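Local structure of succinate dehydrogenase subunit A (Mycolicibacterium smegmatis MC2 51, 6LUM) at residues D[47-59]-D[104-116]. The protein probably oxidises succinate to fumarate as the flavoprotein subunit of succinate dehydrogenase, passing the electrons from its FAD to the neighbouring iron-sulfur subunit. Sequence-based numbering, arbitrary orientation.
Sequences AQGGMCAALANVE and FNRTPEGRIDQRR. With FAD (flavin-adenine dinucleotide), chain Y.
Met51 and Phe104 meet where segments 47-59 and 104-116 pack together. The extended Met51 chain, CG anti to the backbone N, ends in a bend at chi3 (31°) that brings CE near the plane of the Phe104 ring, at its edge, 3.9 Å from CZ. Helix 80-100 also packs on Met51. A second apolar touch brings Leu55 CD1 to 4.3 Å from Ile112 CD1.

Polar side chains cover the most area. The extended Gln114 side chain reaches across Leu55, its amide end, whichever way round, lying against Leu55 CB and CD1. Asn57 lies against the Ile112 backbone, its CB 3.8 Å from Ile112 O. Val58 sets a methyl, CG1, against the Asp113 carboxylate, 4.0 Å from OD1. Asp113 is held by its OD2 on Tyr134 OH, while its OD1 takes a weak bond from Gln114 N (2.7 Å). Arg115 stretches back toward the flavin end, its guanidinium edge in van der Waals contact with Gly49 CA (NH2 at 4.1 Å), and forms a cation-pi pair with Tyr134.

At that end Gly49 N gives FAD O4 a weak hydrogen bond (2.9 Å). Strands 51-52 and 114-115, short and weakly bonded, flank 132-133 in a small antiparallel sheet of the FAD-binding domain; segment 47-59 begins at the flavin pocket, while 104-116 faces subunit B, where Phe104 O bonds Arg165 of that subunit.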
# COMPACT_ATOMS: atom_id res chain seq x y z
N ALA D 47 -25.09 -22.72 17.99
CA ALA D 47 -25.34 -22.23 19.33
C ALA D 47 -26.20 -20.98 19.29
O ALA D 47 -25.89 -20.02 18.58
CB ALA D 47 -24.02 -21.94 20.03
N GLN D 48 -27.28 -20.98 20.07
CA GLN D 48 -28.22 -19.88 20.12
C GLN D 48 -28.19 -19.12 21.44
O GLN D 48 -28.34 -17.90 21.45
CB GLN D 48 -29.64 -20.39 19.85
CG GLN D 48 -29.91 -20.64 18.40
CD GLN D 48 -31.37 -20.84 18.12
OE1 GLN D 48 -31.90 -20.35 17.13
NE2 GLN D 48 -32.04 -21.58 18.99
N GLY D 49 -28.02 -19.81 22.55
CA GLY D 49 -27.94 -19.15 23.84
C GLY D 49 -26.77 -18.18 23.90
O GLY D 49 -25.88 -18.17 23.06
N GLY D 50 -26.79 -17.36 24.94
CA GLY D 50 -25.79 -16.32 25.08
C GLY D 50 -24.44 -16.86 25.51
O GLY D 50 -24.20 -18.06 25.57
N MET D 51 -23.55 -15.92 25.81
CA MET D 51 -22.23 -16.21 26.34
C MET D 51 -22.10 -15.45 27.65
O MET D 51 -22.20 -14.23 27.67
CB MET D 51 -21.15 -15.77 25.35
CG MET D 51 -19.77 -15.73 25.91
SD MET D 51 -18.57 -15.32 24.64
CE MET D 51 -19.58 -14.28 23.60
N CYS D 52 -21.92 -16.17 28.75
CA CYS D 52 -22.04 -15.55 30.07
C CYS D 52 -20.70 -15.02 30.55
O CYS D 52 -19.67 -15.68 30.40
CB CYS D 52 -22.61 -16.54 31.09
SG CYS D 52 -21.44 -17.75 31.72
N ALA D 53 -20.73 -13.83 31.12
CA ALA D 53 -19.55 -13.21 31.72
C ALA D 53 -20.03 -12.17 32.72
O ALA D 53 -21.11 -11.60 32.56
CB ALA D 53 -18.65 -12.57 30.67
N ALA D 54 -19.22 -11.94 33.75
CA ALA D 54 -19.56 -10.99 34.80
C ALA D 54 -19.01 -9.62 34.40
O ALA D 54 -17.96 -9.17 34.87
CB ALA D 54 -19.03 -11.45 36.14
N LEU D 55 -19.74 -8.95 33.51
CA LEU D 55 -19.39 -7.61 33.09
C LEU D 55 -20.05 -6.53 33.94
O LEU D 55 -19.46 -5.46 34.13
CB LEU D 55 -19.78 -7.38 31.63
CG LEU D 55 -19.10 -8.17 30.50
CD1 LEU D 55 -19.76 -7.83 29.19
CD2 LEU D 55 -17.62 -7.85 30.45
N ALA D 56 -21.25 -6.80 34.43
CA ALA D 56 -22.00 -5.85 35.26
C ALA D 56 -22.21 -4.53 34.52
O ALA D 56 -21.68 -3.48 34.88
CB ALA D 56 -21.31 -5.63 36.61
N ASN D 57 -22.99 -4.62 33.44
CA ASN D 57 -23.42 -3.45 32.69
C ASN D 57 -24.85 -3.03 33.01
O ASN D 57 -25.12 -1.84 33.15
CB ASN D 57 -23.30 -3.70 31.19
CG ASN D 57 -21.89 -3.55 30.69
OD1 ASN D 57 -21.62 -3.72 29.50
ND2 ASN D 57 -20.98 -3.23 31.60
N VAL D 58 -25.77 -3.98 33.15
CA VAL D 58 -27.14 -3.66 33.52
C VAL D 58 -27.41 -3.91 35.00
O VAL D 58 -28.40 -3.39 35.54
CB VAL D 58 -28.15 -4.44 32.66
CG1 VAL D 58 -27.83 -4.27 31.19
CG2 VAL D 58 -28.17 -5.91 33.05
N GLU D 59 -26.58 -4.70 35.67
CA GLU D 59 -26.74 -5.02 37.08
C GLU D 59 -25.34 -5.02 37.69
O GLU D 59 -24.38 -4.51 37.10
CB GLU D 59 -27.46 -6.36 37.27
CG GLU D 59 -28.90 -6.37 36.78
CD GLU D 59 -29.76 -7.35 37.55
OE1 GLU D 59 -30.99 -7.16 37.58
OE2 GLU D 59 -29.20 -8.30 38.12
N PHE D 104 -22.69 -7.57 19.22
CA PHE D 104 -23.54 -7.81 20.37
C PHE D 104 -24.74 -6.87 20.33
O PHE D 104 -24.74 -5.85 19.66
CB PHE D 104 -22.77 -7.58 21.67
CG PHE D 104 -21.75 -8.64 21.96
CD1 PHE D 104 -22.11 -9.82 22.56
CD2 PHE D 104 -20.43 -8.44 21.66
CE1 PHE D 104 -21.18 -10.77 22.84
CE2 PHE D 104 -19.49 -9.40 21.94
CZ PHE D 104 -19.87 -10.56 22.53
N ASN D 105 -25.78 -7.24 21.07
CA ASN D 105 -26.91 -6.36 21.25
C ASN D 105 -26.57 -5.29 22.27
O ASN D 105 -25.98 -5.58 23.31
CB ASN D 105 -28.14 -7.12 21.71
CG ASN D 105 -28.88 -7.77 20.57
OD1 ASN D 105 -29.19 -8.95 20.62
ND2 ASN D 105 -29.15 -7.00 19.54
N ARG D 106 -26.95 -4.05 21.98
CA ARG D 106 -26.57 -2.91 22.79
C ARG D 106 -27.72 -2.48 23.69
O ARG D 106 -28.89 -2.67 23.38
CB ARG D 106 -26.14 -1.75 21.91
CG ARG D 106 -24.99 -2.09 21.02
CD ARG D 106 -23.86 -2.70 21.79
NE ARG D 106 -22.76 -3.06 20.91
CZ ARG D 106 -21.51 -2.67 21.07
NH1 ARG D 106 -21.19 -1.89 22.08
NH2 ARG D 106 -20.58 -3.05 20.22
N THR D 107 -27.36 -1.90 24.81
CA THR D 107 -28.08 -1.33 25.94
C THR D 107 -28.39 0.14 25.66
O THR D 107 -27.66 0.79 24.91
CB THR D 107 -27.26 -1.47 27.22
OG1 THR D 107 -27.94 -0.85 28.31
CG2 THR D 107 -25.90 -0.84 27.05
N PRO D 108 -29.47 0.69 26.24
CA PRO D 108 -29.85 2.08 25.95
C PRO D 108 -28.71 3.08 25.91
O PRO D 108 -28.74 4.01 25.10
CB PRO D 108 -30.81 2.40 27.10
CG PRO D 108 -31.51 1.10 27.33
CD PRO D 108 -30.52 -0.00 27.00
N GLU D 109 -27.69 2.91 26.75
CA GLU D 109 -26.47 3.67 26.56
C GLU D 109 -25.75 3.22 25.30
O GLU D 109 -25.41 4.04 24.44
CB GLU D 109 -25.55 3.53 27.77
CG GLU D 109 -24.57 4.68 27.95
CD GLU D 109 -23.33 4.58 27.06
OE1 GLU D 109 -23.17 3.57 26.35
OE2 GLU D 109 -22.50 5.51 27.08
N GLY D 110 -25.50 1.92 25.18
CA GLY D 110 -24.80 1.41 24.02
C GLY D 110 -23.48 0.73 24.29
O GLY D 110 -22.56 0.84 23.49
N ARG D 111 -23.34 0.04 25.43
CA ARG D 111 -22.10 -0.69 25.66
C ARG D 111 -22.21 -2.17 25.28
O ARG D 111 -21.61 -2.58 24.29
CB ARG D 111 -21.69 -0.55 27.12
CG ARG D 111 -20.80 0.66 27.40
CD ARG D 111 -20.91 1.07 28.85
NE ARG D 111 -22.30 1.12 29.28
CZ ARG D 111 -22.70 1.07 30.54
NH1 ARG D 111 -21.81 0.97 31.52
NH2 ARG D 111 -23.99 1.11 30.83
N ILE D 112 -23.00 -2.95 26.03
CA ILE D 112 -23.40 -4.32 25.70
C ILE D 112 -24.62 -4.67 26.54
O ILE D 112 -24.61 -4.50 27.76
CB ILE D 112 -22.29 -5.37 25.96
CG1 ILE D 112 -21.23 -5.39 24.86
CG2 ILE D 112 -22.89 -6.75 26.07
CD1 ILE D 112 -20.01 -6.20 25.21
N ASP D 113 -25.65 -5.21 25.91
CA ASP D 113 -26.84 -5.61 26.63
C ASP D 113 -26.67 -7.04 27.13
O ASP D 113 -26.02 -7.86 26.50
CB ASP D 113 -28.08 -5.51 25.75
CG ASP D 113 -29.36 -5.74 26.51
OD1 ASP D 113 -29.32 -5.68 27.76
OD2 ASP D 113 -30.40 -5.98 25.88
N GLN D 114 -27.26 -7.32 28.29
CA GLN D 114 -27.18 -8.63 28.91
C GLN D 114 -28.57 -9.09 29.30
O GLN D 114 -29.51 -8.30 29.39
CB GLN D 114 -26.28 -8.60 30.14
CG GLN D 114 -25.02 -7.83 29.92
CD GLN D 114 -23.92 -8.28 30.82
OE1 GLN D 114 -24.15 -9.03 31.77
NE2 GLN D 114 -22.71 -7.84 30.54
N ARG D 115 -28.71 -10.40 29.51
CA ARG D 115 -30.00 -10.96 29.87
C ARG D 115 -29.81 -12.11 30.84
O ARG D 115 -28.71 -12.65 30.98
CB ARG D 115 -30.78 -11.43 28.65
CG ARG D 115 -30.24 -12.69 28.04
CD ARG D 115 -30.81 -12.93 26.65
NE ARG D 115 -30.46 -14.25 26.14
CZ ARG D 115 -30.54 -14.60 24.86
NH1 ARG D 115 -30.97 -13.73 23.96
NH2 ARG D 115 -30.20 -15.82 24.49
N ARG D 116 -30.90 -12.47 31.51
CA ARG D 116 -30.87 -13.53 32.50
C ARG D 116 -31.00 -14.89 31.84
O ARG D 116 -31.58 -15.02 30.76
CB ARG D 116 -31.99 -13.35 33.52
CG ARG D 116 -33.38 -13.45 32.93
CD ARG D 116 -34.43 -13.33 34.00
NE ARG D 116 -34.03 -12.39 35.05
CZ ARG D 116 -34.81 -12.03 36.07
NH1 ARG D 116 -36.03 -12.54 36.18
NH2 ARG D 116 -34.36 -11.18 36.97
PA FAD Y . -16.94 -27.68 17.16
O1A FAD Y . -17.40 -26.26 16.90
O2A FAD Y . -17.89 -28.66 17.81
O5B FAD Y . -16.43 -28.31 15.78
C5B FAD Y . -15.21 -29.05 15.72
C4B FAD Y . -14.38 -28.57 14.54
O4B FAD Y . -13.19 -29.36 14.43
C3B FAD Y . -15.15 -28.71 13.23
O3B FAD Y . -15.39 -27.40 12.68
C2B FAD Y . -14.29 -29.58 12.33
O2B FAD Y . -13.92 -28.92 11.11
C1B FAD Y . -13.04 -29.92 13.12
N9A FAD Y . -12.90 -31.40 13.22
C8A FAD Y . -13.64 -32.22 13.98
N7A FAD Y . -13.25 -33.51 13.84
C5A FAD Y . -12.23 -33.53 12.96
C6A FAD Y . -11.36 -34.56 12.36
N6A FAD Y . -11.50 -35.87 12.67
N1A FAD Y . -10.42 -34.16 11.48
C2A FAD Y . -10.26 -32.86 11.15
N3A FAD Y . -11.02 -31.87 11.66
C4A FAD Y . -12.00 -32.13 12.55
N1 FAD Y . -22.91 -24.01 24.10
C2 FAD Y . -23.18 -22.84 24.73
O2 FAD Y . -22.34 -22.38 25.54
N3 FAD Y . -24.32 -22.15 24.54
C4 FAD Y . -25.27 -22.57 23.69
O4 FAD Y . -26.32 -21.91 23.53
C4X FAD Y . -25.05 -23.84 22.95
N5 FAD Y . -25.96 -24.34 22.08
C5X FAD Y . -25.73 -25.50 21.43
C6 FAD Y . -26.68 -25.99 20.54
C7 FAD Y . -26.45 -27.18 19.86
C7M FAD Y . -27.48 -27.70 18.89
C8 FAD Y . -25.18 -27.93 20.08
C8M FAD Y . -24.94 -29.22 19.34
C9 FAD Y . -24.23 -27.45 20.97
C9A FAD Y . -24.46 -26.26 21.65
N10 FAD Y . -23.50 -25.76 22.55
C10 FAD Y . -23.78 -24.55 23.22
C1' FAD Y . -22.25 -26.48 22.79
C2' FAD Y . -21.08 -25.64 22.32
O2' FAD Y . -21.38 -25.07 21.04
C3' FAD Y . -19.81 -26.47 22.21
O3' FAD Y . -19.21 -26.60 23.50
C4' FAD Y . -18.81 -25.84 21.25
O4' FAD Y . -19.50 -25.40 20.07
C5' FAD Y . -17.72 -26.82 20.86
O5' FAD Y . -17.09 -26.38 19.65
P FAD Y . -15.53 -26.71 19.38
O1P FAD Y . -14.84 -25.41 19.03
O2P FAD Y . -15.02 -27.56 20.51
O3P FAD Y . -15.60 -27.62 18.05